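Local coordinates for protein FACT complex subunit SPT16 (Ashbya gossypii, PDB 6A8M) that probably reorganizes nucleosomes as a histone chaperone within the FACT complex, this chain supplying the N-terminal lobe and the peptidase-like domain of the subunit, at residues Tyr46-Thr50 and Ala135-Tyr140; Ile36-Ala40 and Tyr59-Thr63; Ser130-Thr136 and Gly160-Val166; Leu19-Phe23 and Ala67-Glu71; Lys296-Asn301 and Met369-Phe373. One frame throughout, in Å; residues are numbered along the deposited sequence.

Contact 1. Residues Tyr46-Thr50 and Ala135-Tyr140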
# COMPACT_ATOMS: atom_id res chain seq x y z
N TYR A 46 0.01 1.20 8.02
CA TYR A 46 0.85 1.77 6.97
C TYR A 46 1.75 2.89 7.48
O TYR A 46 2.18 3.73 6.68
CB TYR A 46 -0.01 2.27 5.81
CG TYR A 46 -0.91 1.17 5.25
CD1 TYR A 46 -0.36 -0.01 4.76
CD2 TYR A 46 -2.29 1.30 5.25
CE1 TYR A 46 -1.18 -1.04 4.27
CE2 TYR A 46 -3.10 0.29 4.75
CZ TYR A 46 -2.55 -0.86 4.27
OH TYR A 46 -3.38 -1.85 3.79
N GLN A 47 2.05 2.92 8.78
CA GLN A 47 3.04 3.87 9.27
C GLN A 47 4.43 3.50 8.74
O GLN A 47 4.73 2.33 8.48
CB GLN A 47 3.06 3.91 10.80
CG GLN A 47 1.72 4.40 11.41
CD GLN A 47 1.84 4.89 12.83
OE1 GLN A 47 1.92 6.09 13.07
NE2 GLN A 47 1.85 3.96 13.79
N LYS A 48 5.27 4.52 8.55
CA LYS A 48 6.52 4.28 7.84
C LYS A 48 7.39 3.29 8.59
O LYS A 48 8.09 2.47 7.97
CB LYS A 48 7.27 5.59 7.63
CG LYS A 48 6.47 6.59 6.83
CD LYS A 48 6.17 6.09 5.43
CE LYS A 48 5.16 7.04 4.73
NZ LYS A 48 5.58 8.48 4.78
N THR A 49 7.38 3.34 9.92
CA THR A 49 8.25 2.44 10.67
C THR A 49 7.77 1.01 10.56
O THR A 49 8.58 0.08 10.42
CB THR A 49 8.32 2.88 12.13
OG1 THR A 49 8.83 4.22 12.17
CG2 THR A 49 9.26 1.98 12.89
N THR A 50 6.45 0.81 10.59
CA THR A 50 5.89 -0.53 10.38
C THR A 50 6.20 -1.03 8.98
O THR A 50 6.56 -2.19 8.80
CB THR A 50 4.38 -0.51 10.62
OG1 THR A 50 4.13 -0.13 11.97
CG2 THR A 50 3.76 -1.90 10.32
N ALA A 135 11.05 9.07 11.00
CA ALA A 135 9.67 8.97 10.50
C ALA A 135 8.83 9.92 11.34
O ALA A 135 8.26 9.54 12.38
CB ALA A 135 9.19 7.52 10.55
N THR A 136 8.76 11.18 10.91
CA THR A 136 8.32 12.25 11.81
C THR A 136 6.83 12.19 12.09
O THR A 136 6.39 12.70 13.12
CB THR A 136 8.71 13.63 11.25
OG1 THR A 136 8.15 13.83 9.94
CG2 THR A 136 10.23 13.77 11.16
N LYS A 137 6.05 11.55 11.22
CA LYS A 137 4.60 11.53 11.38
C LYS A 137 4.09 10.28 12.09
O LYS A 137 2.89 10.21 12.38
CB LYS A 137 3.92 11.65 10.02
CG LYS A 137 4.44 12.82 9.20
CD LYS A 137 4.31 14.12 9.97
CE LYS A 137 5.01 15.26 9.24
NZ LYS A 137 4.68 15.23 7.79
N ASP A 138 4.96 9.31 12.39
CA ASP A 138 4.50 8.08 13.02
C ASP A 138 4.14 8.28 14.48
O ASP A 138 4.71 9.13 15.18
CB ASP A 138 5.57 6.99 12.93
CG ASP A 138 5.76 6.46 11.52
OD1 ASP A 138 5.18 6.99 10.55
OD2 ASP A 138 6.51 5.47 11.39
N SER A 139 3.21 7.47 14.97
CA SER A 139 2.80 7.55 16.36
C SER A 139 2.57 6.14 16.89
O SER A 139 1.85 5.36 16.27
CB SER A 139 1.53 8.39 16.52
OG SER A 139 1.06 8.35 17.86
N TYR A 140 3.20 5.83 18.03
CA TYR A 140 3.01 4.57 18.72
C TYR A 140 2.85 4.82 20.22
O TYR A 140 3.27 5.85 20.75
CB TYR A 140 4.18 3.59 18.49
CG TYR A 140 4.41 3.22 17.04
CD1 TYR A 140 5.27 3.96 16.23
CD2 TYR A 140 3.78 2.11 16.48
CE1 TYR A 140 5.50 3.62 14.89
CE2 TYR A 140 4.01 1.75 15.15
CZ TYR A 140 4.86 2.51 14.36
OH TYR A 140 5.07 2.14 13.06
O HOH W 1 0.73 7.88 11.66

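Contact 2. Residues Ile36-Ala40 and Tyr59-Thr63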
# COMPACT_ATOMS: atom_id res chain seq x y z
N ILE A 36 11.58 4.01 15.66
CA ILE A 36 11.17 3.46 16.96
C ILE A 36 9.76 2.93 16.82
O ILE A 36 8.83 3.69 16.54
CB ILE A 36 11.24 4.51 18.09
CG1 ILE A 36 12.50 5.37 17.97
CG2 ILE A 36 11.19 3.81 19.44
CD1 ILE A 36 12.29 6.62 17.12
N LEU A 37 9.60 1.63 17.04
CA LEU A 37 8.29 1.01 16.97
C LEU A 37 7.85 0.72 18.40
O LEU A 37 8.55 0.03 19.14
CB LEU A 37 8.33 -0.28 16.14
CG LEU A 37 7.05 -0.51 15.31
CD1 LEU A 37 7.33 -1.44 14.18
CD2 LEU A 37 5.89 -1.01 16.19
N GLY A 38 6.71 1.28 18.80
CA GLY A 38 6.22 0.98 20.13
C GLY A 38 5.30 -0.22 20.12
O GLY A 38 5.63 -1.26 19.54
N SER A 39 4.13 -0.10 20.75
CA SER A 39 3.18 -1.20 20.70
C SER A 39 2.51 -1.26 19.33
O SER A 39 2.30 -0.23 18.68
CB SER A 39 2.12 -1.04 21.80
OG SER A 39 2.72 -1.13 23.09
N ALA A 40 2.19 -2.47 18.90
CA ALA A 40 1.53 -2.64 17.61
C ALA A 40 0.18 -1.94 17.62
O ALA A 40 -0.54 -1.93 18.63
CB ALA A 40 1.36 -4.12 17.28
N TYR A 59 8.16 -8.83 9.00
CA TYR A 59 7.26 -8.84 10.15
C TYR A 59 7.46 -7.54 10.90
O TYR A 59 8.55 -6.96 10.87
CB TYR A 59 7.56 -9.98 11.13
CG TYR A 59 7.46 -11.33 10.50
CD1 TYR A 59 6.24 -11.99 10.47
CD2 TYR A 59 8.56 -11.93 9.91
CE1 TYR A 59 6.12 -13.23 9.89
CE2 TYR A 59 8.45 -13.18 9.31
CZ TYR A 59 7.21 -13.82 9.32
OH TYR A 59 7.05 -15.06 8.73
N GLU A 60 6.41 -7.10 11.58
CA GLU A 60 6.53 -5.98 12.51
C GLU A 60 7.11 -6.49 13.83
O GLU A 60 6.66 -7.52 14.35
CB GLU A 60 5.17 -5.30 12.70
CG GLU A 60 5.22 -4.07 13.56
CD GLU A 60 3.86 -3.47 13.87
OE1 GLU A 60 3.02 -4.14 14.51
OE2 GLU A 60 3.64 -2.31 13.50
N PHE A 61 8.14 -5.81 14.34
CA PHE A 61 8.74 -6.15 15.63
C PHE A 61 8.35 -5.07 16.62
O PHE A 61 8.96 -3.98 16.63
CB PHE A 61 10.27 -6.27 15.54
CG PHE A 61 10.78 -7.63 15.11
CD1 PHE A 61 10.16 -8.36 14.11
CD2 PHE A 61 11.93 -8.15 15.68
CE1 PHE A 61 10.66 -9.61 13.73
CE2 PHE A 61 12.44 -9.39 15.30
CZ PHE A 61 11.81 -10.12 14.32
N PRO A 62 7.32 -5.27 17.44
CA PRO A 62 6.94 -4.22 18.38
C PRO A 62 8.04 -3.95 19.40
O PRO A 62 8.95 -4.76 19.60
CB PRO A 62 5.69 -4.79 19.06
CG PRO A 62 5.12 -5.71 18.04
CD PRO A 62 6.33 -6.35 17.41
N THR A 63 7.95 -2.77 20.02
CA THR A 63 8.84 -2.41 21.12
C THR A 63 10.31 -2.58 20.73
O THR A 63 11.08 -3.27 21.40
CB THR A 63 8.49 -3.24 22.36
OG1 THR A 63 7.07 -3.23 22.54
CG2 THR A 63 9.11 -2.66 23.59
O HOH W 2 6.01 -1.30 23.83

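Contact 3. Residues Ser130-Thr136 and Gly160-Val166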
# COMPACT_ATOMS: atom_id res chain seq x y z
N SER A 130 24.40 16.20 13.15
CA SER A 130 23.28 16.88 13.77
C SER A 130 21.96 16.58 13.07
O SER A 130 20.90 16.68 13.69
CB SER A 130 23.52 18.39 13.81
OG SER A 130 23.81 18.90 12.52
N ALA A 131 22.00 16.22 11.78
CA ALA A 131 20.79 15.87 11.04
C ALA A 131 20.51 14.39 11.22
O ALA A 131 21.34 13.54 10.86
CB ALA A 131 20.94 16.21 9.56
N VAL A 132 19.32 14.08 11.75
CA VAL A 132 18.90 12.71 12.05
C VAL A 132 17.64 12.42 11.26
O VAL A 132 16.65 13.14 11.39
CB VAL A 132 18.65 12.52 13.55
CG1 VAL A 132 18.54 11.05 13.89
CG2 VAL A 132 19.76 13.19 14.36
N GLY A 133 17.65 11.34 10.48
CA GLY A 133 16.49 10.97 9.69
C GLY A 133 15.49 10.24 10.55
O GLY A 133 15.84 9.31 11.28
N LEU A 134 14.23 10.68 10.50
CA LEU A 134 13.18 10.17 11.36
C LEU A 134 11.90 9.99 10.54
O LEU A 134 11.70 10.66 9.53
CB LEU A 134 12.88 11.13 12.52
CG LEU A 134 14.02 11.46 13.47
CD1 LEU A 134 13.54 12.53 14.42
CD2 LEU A 134 14.43 10.22 14.22
N ALA A 135 11.05 9.07 11.00
CA ALA A 135 9.67 8.97 10.50
C ALA A 135 8.83 9.92 11.34
O ALA A 135 8.26 9.54 12.38
CB ALA A 135 9.19 7.52 10.55
N THR A 136 8.76 11.18 10.91
CA THR A 136 8.32 12.25 11.81
C THR A 136 6.83 12.19 12.09
O THR A 136 6.39 12.70 13.12
CB THR A 136 8.71 13.63 11.25
OG1 THR A 136 8.15 13.83 9.94
CG2 THR A 136 10.23 13.77 11.16
N GLY A 160 22.39 20.04 19.27
CA GLY A 160 21.68 20.83 18.27
C GLY A 160 21.04 20.03 17.15
O GLY A 160 21.08 20.45 15.98
N LEU A 161 20.44 18.89 17.48
CA LEU A 161 19.98 17.94 16.47
C LEU A 161 18.70 18.41 15.79
O LEU A 161 17.77 18.88 16.44
CB LEU A 161 19.72 16.57 17.12
CG LEU A 161 20.88 15.94 17.90
CD1 LEU A 161 20.50 14.57 18.44
CD2 LEU A 161 22.14 15.85 17.04
N ASN A 162 18.67 18.29 14.46
CA ASN A 162 17.47 18.56 13.68
C ASN A 162 16.95 17.25 13.11
O ASN A 162 17.66 16.56 12.37
CB ASN A 162 17.71 19.60 12.57
CG ASN A 162 18.91 19.27 11.69
OD1 ASN A 162 20.06 19.33 12.14
ND2 ASN A 162 18.65 18.99 10.42
N GLY A 163 15.72 16.91 13.49
CA GLY A 163 15.06 15.77 12.87
C GLY A 163 14.66 16.06 11.44
O GLY A 163 14.17 17.15 11.11
N VAL A 164 14.87 15.08 10.57
CA VAL A 164 14.67 15.25 9.14
C VAL A 164 13.71 14.17 8.69
O VAL A 164 14.01 12.98 8.85
CB VAL A 164 16.00 15.16 8.37
CG1 VAL A 164 15.74 15.07 6.89
CG2 VAL A 164 16.91 16.36 8.71
N ASP A 165 12.56 14.55 8.15
CA ASP A 165 11.63 13.52 7.71
C ASP A 165 12.18 12.80 6.48
O ASP A 165 12.74 13.42 5.58
CB ASP A 165 10.26 14.08 7.36
CG ASP A 165 9.26 12.98 7.12
OD1 ASP A 165 8.75 12.42 8.11
OD2 ASP A 165 9.04 12.65 5.94
N VAL A 166 12.02 11.47 6.45
CA VAL A 166 12.62 10.71 5.37
C VAL A 166 11.56 10.00 4.52
O VAL A 166 11.86 9.01 3.85
CB VAL A 166 13.67 9.71 5.92
CG1 VAL A 166 14.81 10.44 6.59
CG2 VAL A 166 13.01 8.72 6.90

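Contact 4. Residues Leu19-Phe23 and Ala67-Glu71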
# COMPACT_ATOMS: atom_id res chain seq x y z
N LEU A 19 19.43 0.59 2.17
CA LEU A 19 19.08 1.73 3.01
C LEU A 19 20.31 2.48 3.48
O LEU A 19 20.35 3.72 3.47
CB LEU A 19 18.26 1.24 4.20
CG LEU A 19 17.85 2.25 5.27
CD1 LEU A 19 16.96 3.35 4.71
CD2 LEU A 19 17.15 1.51 6.39
N ARG A 20 21.33 1.74 3.93
CA ARG A 20 22.60 2.35 4.30
C ARG A 20 23.17 3.16 3.13
O ARG A 20 23.58 4.31 3.30
CB ARG A 20 23.59 1.25 4.72
CG ARG A 20 24.87 1.75 5.34
CD ARG A 20 25.95 1.99 4.32
NE ARG A 20 26.28 0.78 3.59
CZ ARG A 20 27.44 0.14 3.69
NH1 ARG A 20 28.39 0.60 4.50
NH2 ARG A 20 27.66 -0.96 2.97
N ASP A 21 23.19 2.56 1.94
CA ASP A 21 23.79 3.23 0.79
C ASP A 21 23.05 4.51 0.43
O ASP A 21 23.67 5.51 0.07
CB ASP A 21 23.83 2.28 -0.40
CG ASP A 21 24.79 1.14 -0.18
OD1 ASP A 21 25.68 1.29 0.68
OD2 ASP A 21 24.66 0.10 -0.86
N ARG A 22 21.72 4.51 0.57
CA ARG A 22 20.92 5.58 -0.01
C ARG A 22 20.60 6.72 0.95
O ARG A 22 20.40 7.85 0.49
CB ARG A 22 19.61 5.01 -0.57
CG ARG A 22 18.86 5.97 -1.49
CD ARG A 22 19.31 5.82 -2.94
NE ARG A 22 18.67 4.67 -3.58
CZ ARG A 22 17.43 4.68 -4.08
NH1 ARG A 22 16.93 3.59 -4.65
NH2 ARG A 22 16.69 5.78 -4.01
N PHE A 23 20.56 6.47 2.27
CA PHE A 23 20.00 7.49 3.15
C PHE A 23 20.81 8.80 3.23
O PHE A 23 20.19 9.85 3.37
CB PHE A 23 19.70 6.92 4.56
CG PHE A 23 20.87 6.91 5.53
CD1 PHE A 23 21.31 8.09 6.14
CD2 PHE A 23 21.49 5.72 5.87
CE1 PHE A 23 22.37 8.08 7.04
CE2 PHE A 23 22.56 5.71 6.77
CZ PHE A 23 23.00 6.89 7.36
N ALA A 67 18.40 1.80 14.46
CA ALA A 67 19.13 2.98 14.03
C ALA A 67 20.17 2.58 13.01
O ALA A 67 20.80 1.52 13.14
CB ALA A 67 19.80 3.69 15.21
N VAL A 68 20.35 3.41 11.98
CA VAL A 68 21.21 3.07 10.84
C VAL A 68 22.28 4.14 10.70
O VAL A 68 22.00 5.34 10.82
CB VAL A 68 20.41 2.95 9.53
CG1 VAL A 68 21.31 2.39 8.46
CG2 VAL A 68 19.15 2.04 9.71
N PHE A 69 23.51 3.70 10.43
CA PHE A 69 24.68 4.56 10.26
C PHE A 69 25.48 4.08 9.05
O PHE A 69 25.25 2.99 8.53
CB PHE A 69 25.58 4.53 11.51
CG PHE A 69 24.85 4.76 12.79
CD1 PHE A 69 24.24 3.71 13.46
CD2 PHE A 69 24.79 6.02 13.36
CE1 PHE A 69 23.55 3.92 14.64
CE2 PHE A 69 24.12 6.24 14.54
CZ PHE A 69 23.50 5.20 15.18
N LYS A 70 26.46 4.89 8.63
CA LYS A 70 27.36 4.44 7.57
C LYS A 70 28.01 3.11 7.91
O LYS A 70 28.09 2.20 7.07
CB LYS A 70 28.45 5.49 7.30
CG LYS A 70 29.56 4.95 6.36
CD LYS A 70 30.63 5.98 6.00
CE LYS A 70 31.74 5.27 5.20
NZ LYS A 70 32.79 6.15 4.60
N GLU A 71 28.48 2.95 9.14
CA GLU A 71 29.33 1.81 9.49
C GLU A 71 28.57 0.71 10.22
O GLU A 71 29.19 -0.30 10.59
CB GLU A 71 30.53 2.27 10.33
CG GLU A 71 31.22 3.56 9.86
CD GLU A 71 32.07 3.40 8.60
OE1 GLU A 71 32.95 4.27 8.38
OE2 GLU A 71 31.88 2.42 7.83

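Contact 5. Residues Lys296-Asn301 and Met369-Phe373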
# COMPACT_ATOMS: atom_id res chain seq x y z
N LYS A 296 0.98 -11.28 2.64
CA LYS A 296 2.28 -11.04 3.28
C LYS A 296 2.64 -9.56 3.20
O LYS A 296 3.78 -9.19 2.89
CB LYS A 296 3.36 -11.91 2.66
CG LYS A 296 3.15 -13.38 3.00
CD LYS A 296 4.30 -14.26 2.50
CE LYS A 296 5.48 -14.25 3.46
NZ LYS A 296 6.34 -15.48 3.25
N ASN A 297 1.65 -8.72 3.49
CA ASN A 297 1.69 -7.26 3.64
C ASN A 297 1.72 -6.53 2.30
O ASN A 297 1.70 -5.29 2.32
CB ASN A 297 2.86 -6.78 4.51
CG ASN A 297 2.90 -7.47 5.88
OD1 ASN A 297 3.90 -8.07 6.27
ND2 ASN A 297 1.79 -7.41 6.59
N TYR A 298 1.71 -7.22 1.16
CA TYR A 298 1.74 -6.56 -0.15
C TYR A 298 0.31 -6.28 -0.62
O TYR A 298 -0.47 -7.21 -0.80
CB TYR A 298 2.54 -7.40 -1.16
CG TYR A 298 3.99 -7.24 -0.81
CD1 TYR A 298 4.60 -8.10 0.12
CD2 TYR A 298 4.73 -6.20 -1.33
CE1 TYR A 298 5.92 -7.88 0.50
CE2 TYR A 298 6.07 -6.01 -0.98
CZ TYR A 298 6.64 -6.84 -0.05
OH TYR A 298 7.93 -6.60 0.33
N CYS A 299 -0.01 -4.99 -0.82
CA CYS A 299 -1.34 -4.52 -1.18
C CYS A 299 -1.63 -4.64 -2.68
O CYS A 299 -0.75 -4.42 -3.52
CB CYS A 299 -1.53 -3.07 -0.79
SG CYS A 299 -1.35 -2.76 0.97
N SER A 300 -2.90 -4.91 -2.98
CA SER A 300 -3.46 -4.82 -4.33
C SER A 300 -4.81 -4.11 -4.23
O SER A 300 -5.34 -3.87 -3.13
CB SER A 300 -3.62 -6.20 -4.99
OG SER A 300 -4.48 -7.03 -4.21
N ASN A 301 -5.35 -3.75 -5.38
CA ASN A 301 -6.58 -2.96 -5.44
C ASN A 301 -7.31 -3.31 -6.72
O ASN A 301 -6.67 -3.53 -7.75
CB ASN A 301 -6.29 -1.44 -5.41
CG ASN A 301 -7.55 -0.64 -5.22
OD1 ASN A 301 -8.30 -0.92 -4.29
ND2 ASN A 301 -7.82 0.32 -6.13
N MET A 369 1.97 1.49 -5.25
CA MET A 369 1.37 0.63 -4.23
C MET A 369 2.36 -0.48 -3.90
O MET A 369 3.17 -0.87 -4.74
CB MET A 369 0.02 0.06 -4.72
CG MET A 369 -0.74 -0.84 -3.74
SD MET A 369 -2.39 -1.18 -4.38
CE MET A 369 -1.95 -1.91 -5.95
N GLY A 370 2.29 -0.99 -2.67
CA GLY A 370 3.16 -2.09 -2.27
C GLY A 370 2.88 -2.46 -0.83
O GLY A 370 1.74 -2.78 -0.48
N LEU A 371 3.91 -2.38 0.03
CA LEU A 371 3.68 -2.51 1.46
C LEU A 371 2.80 -1.39 1.98
O LEU A 371 2.04 -1.58 2.94
CB LEU A 371 5.03 -2.52 2.21
CG LEU A 371 5.92 -3.73 1.93
CD1 LEU A 371 7.34 -3.54 2.47
CD2 LEU A 371 5.30 -4.98 2.57
N GLU A 372 2.89 -0.21 1.37
CA GLU A 372 1.98 0.90 1.64
C GLU A 372 0.87 0.87 0.60
O GLU A 372 1.15 0.78 -0.60
CB GLU A 372 2.73 2.23 1.58
CG GLU A 372 1.99 3.44 2.11
CD GLU A 372 2.92 4.63 2.29
OE1 GLU A 372 2.58 5.55 3.04
OE2 GLU A 372 4.01 4.63 1.68
N PHE A 373 -0.38 0.92 1.06
CA PHE A 373 -1.49 0.85 0.11
C PHE A 373 -1.48 2.02 -0.86
O PHE A 373 -1.65 1.83 -2.08
CB PHE A 373 -2.85 0.80 0.83
CG PHE A 373 -3.97 0.72 -0.13
CD1 PHE A 373 -4.21 -0.46 -0.81
CD2 PHE A 373 -4.76 1.84 -0.42
CE1 PHE A 373 -5.22 -0.55 -1.75
CE2 PHE A 373 -5.77 1.74 -1.36
CZ PHE A 373 -6.00 0.54 -2.02
O HOH W 3 1.34 -3.69 4.55

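Contact 1. Residues Tyr46-Thr50 and Ala135-Tyr140
Gln47 and Ser139 pair through a side-chain amide laid against a backbone. Gln47 OE1 accepts from Ser139 N at 2.7 Å (161° at the hydrogen), and Gln47 NE2 donates to Ser139 O at 2.8 Å, leaving in its own amide plane but reaching the carbonyl from above. This pair of hydrogen bonds fixes the rotation of the amide, and NE2 then lies 3.3 Å above the plane of the Tyr140 ring, offset toward its rim, with the two planes 39° apart. A water also donates to Gln47 OE1.

Asp138, its CG anti to the carbonyl carbon (chi1 -71°), turns its carboxylate to the start of helix 48-57 in the N-terminal lobe of Spt16, where Gln47 is the N-cap. Asp138 OD1 accepts from Lys48 N at 3.2 Å. Asp138 OD2 takes Thr49 N on the syn lone pair at 2.7 Å and Thr49 OG1 on the anti side, also at 2.7 Å. The two first-turn N-H groups would tend to favour the ionised carboxylate.

Further out, Tyr140 OH donates to Thr50 OG1 at 2.7 Å, in the plane of the ring. Thr50 OG1 is itself hydrogen-bonded to Glu60, while Leu37 of strand 32-37 packs against the Tyr140 ring.

Contact 2. Residues Ile36-Ala40 and Tyr59-Thr63
Thr63 N donates to Gly38 O at 2.8 Å, the one hydrogen bond between the two segments, and it joins the end of strand 32-37 to the loop that leads into strand 64-68, its antiparallel neighbour in the mixed sheet of the N-terminal lobe. Just beyond it, Leu37 has a backbone hydrogen bond with Thr64. Helix 48-57 lies between the two strands in the chain, so the contact closes the loop around that helix. The Thr63-Gly38 bond is fairly straight, 161° at the hydrogen, yet the donor stands well above the Gly38 carbonyl plane and misses the lone-pair direction. The CA atoms of Gly38 and Thr63 are 4.4 Å apart.

The apolar contacts centre on Leu37. Its side chain crosses that of Glu60 at about a right angle, and Leu37 CD1 presses on Glu60 CG at 3.4 Å, a tight approach for two carbons. A chi1 of -144°, away from a staggered value, accompanies this fit. Ala40 CB also meets Pro62 CG, more loosely, at 4.2 Å.

The end of Glu60 finds its polar partner outside the two segments. With CG anti to the backbone N (chi1 -176°) and an extended chain, its carboxylate passes Leu37 and reaches Ala40. Glu60 OE2 is hydrogen-bonded to Thr50 in helix 48-57, while Glu60 OE1 merely packs on Ala40 CB at 3.2 Å.

Contact 3. Residues Ser130-Thr136 and Gly160-Val166
Val132 and its neighbours on strand 131-134 pair with strand 162-165 in a parallel ladder whose donors and acceptors alternate regularly. Asn162 N donates to Ser130 O, Val132 N to Asn162 O, and Val164 N to Val132 O. Leu134 N then reaches Val164 O at 2.8 Å. The last rung, Val166 N to Leu134 O, is more bent, 136° at the hydrogen, as the strands part. The facing carbonyls also receive CA-H groups, as where Gly133 CA meets Val164 O. Helix 143-158 connects the strands, making a beta-alpha-beta crossover at the edge of the sheet; its Trp152 covers the face that carries Val132 and Leu134.

Val166 closes the far end. With CG1 anti to the carbonyl carbon (chi1 -63°), that methyl is set 3.6 Å from Gly133 CA, where a side chain on the glycine would collide. Val166 CG2 lies 3.5 Å from Leu134 O. Cutting Val166 back to an alanine is likely to open a gap beside Gly133 CA and Leu134 O and weaken the packing on Phe35.

Past the ladder, Thr136 N donates to Asp165 OD1 at 3.1 Å. Thr136 OG1 lies so near the same oxygen in the model that its distance is doubtful. Asp165 OD2 takes Ser167 N. With N-H donors at both oxygens, the carboxylate is likely to be ionised, joining the turn after one strand to the start of helix 167-174.

Contact 4. Residues Leu19-Phe23 and Ala67-Glu71
Arg20 runs its side chain along the carbonyls of Phe69 and Lys70. From CB, a chi1 of -170° places CG anti to the backbone N: Arg20 CG lies 3.4 Å from Phe69 O, and CD follows at 3.5 Å from Lys70 O. Bends at chi2 and chi3 then turn the chain back, so that NE forms a salt bridge with Asp21 OD1 at 3.0 Å while NH1 donates to Lys70 O, also at 3.0 Å. That donor approaches nearly along the C=O axis (165° at the oxygen), and the carbonyl oxygen sits at the guanidinium edge, 22° out of its plane.

Beneath this polar end the contact is apolar. Val68 of strand 64-68 divides its methyls between two partners: CG2 meets Leu19 CD2 at 3.9 Å, and CG1 meets Phe23 CE2 at 3.9 Å. The edge of the Phe23 ring also faces the Phe69-Lys70 peptide. Helix 9-22 thus covers one face of the N-terminal lobe sheet, while Phe69 turns the other way, to helix 113-128.

Two separate bonds fix the guanidinium, one to its own helix and one to the turn before strand 72-77. Asp21 probably offsets its charge at the partly exposed rim; the buried part is Val68 against Leu19 and Phe23.

Contact 5. Residues Lys296-Asn301 and Met369-Phe373
Tyr298 presents a ring face to Leu371, whose CD2 stands 3.6 Å from the ring centroid and only 18° off the normal, a CH-pi contact. Leu371 CG, anti to the carbonyl carbon (chi1 -66°), points the branch at the ring, and CD2 also touches Asn297 CB at 3.6 Å. An alanine in place of Tyr298 would probably leave Leu371 CD2 without the ring beneath it and Glu181 without the hydroxyl it bonds.

Phe373 is met at its edge instead. Cys299 SG lies 5.4 Å from the ring centroid, a sulfur-aromatic contact. Asn301 OD1 approaches CZ of Phe373 at 3.5 Å, the amide and ring planes standing 85° apart; the same oxygen is hydrogen-bonded to Tyr258. Met369 runs alongside Cys299 and Ser300, its CE 3.7 Å from Ser300 CA.

Cys299 N donates to Gly370 O at 2.8 Å, joining strand 298-308 to the loop after strand 364-368 and linking two sheets of the peptidase-like domain, which has the pita-bread fold of the M24 family. A water sits between Asn297 O and Leu371 O.

With one direct hydrogen bond against three sets of side-chain contacts, cohesion rests mainly on packing, which probably also bears the cost of Cys299 O, a buried acceptor without a partner in the model.

How the contacts relate
Contacts 1 to 4 belong to the N-terminal lobe, contact 5 to the peptidase-like domain, near the centre of the chain. Contacts 4 and 5 are buried and largely apolar; contacts 1, 2 and 3 are partly buried and lean more on hydrogen bonds. Contacts 2, 3 and 4 all reach the same sheet, but only contact 3 pairs two of its strands directly; contact 2 closes a strand end and contact 4 packs a helix across. Contact 1 shares Ala135 and Thr136 with contact 3 and meets contact 2 where Thr50 bonds Glu60. It also reaches across to contact 5, with Tyr46 packing beside Leu371 and Cys299, so the two domains touch there.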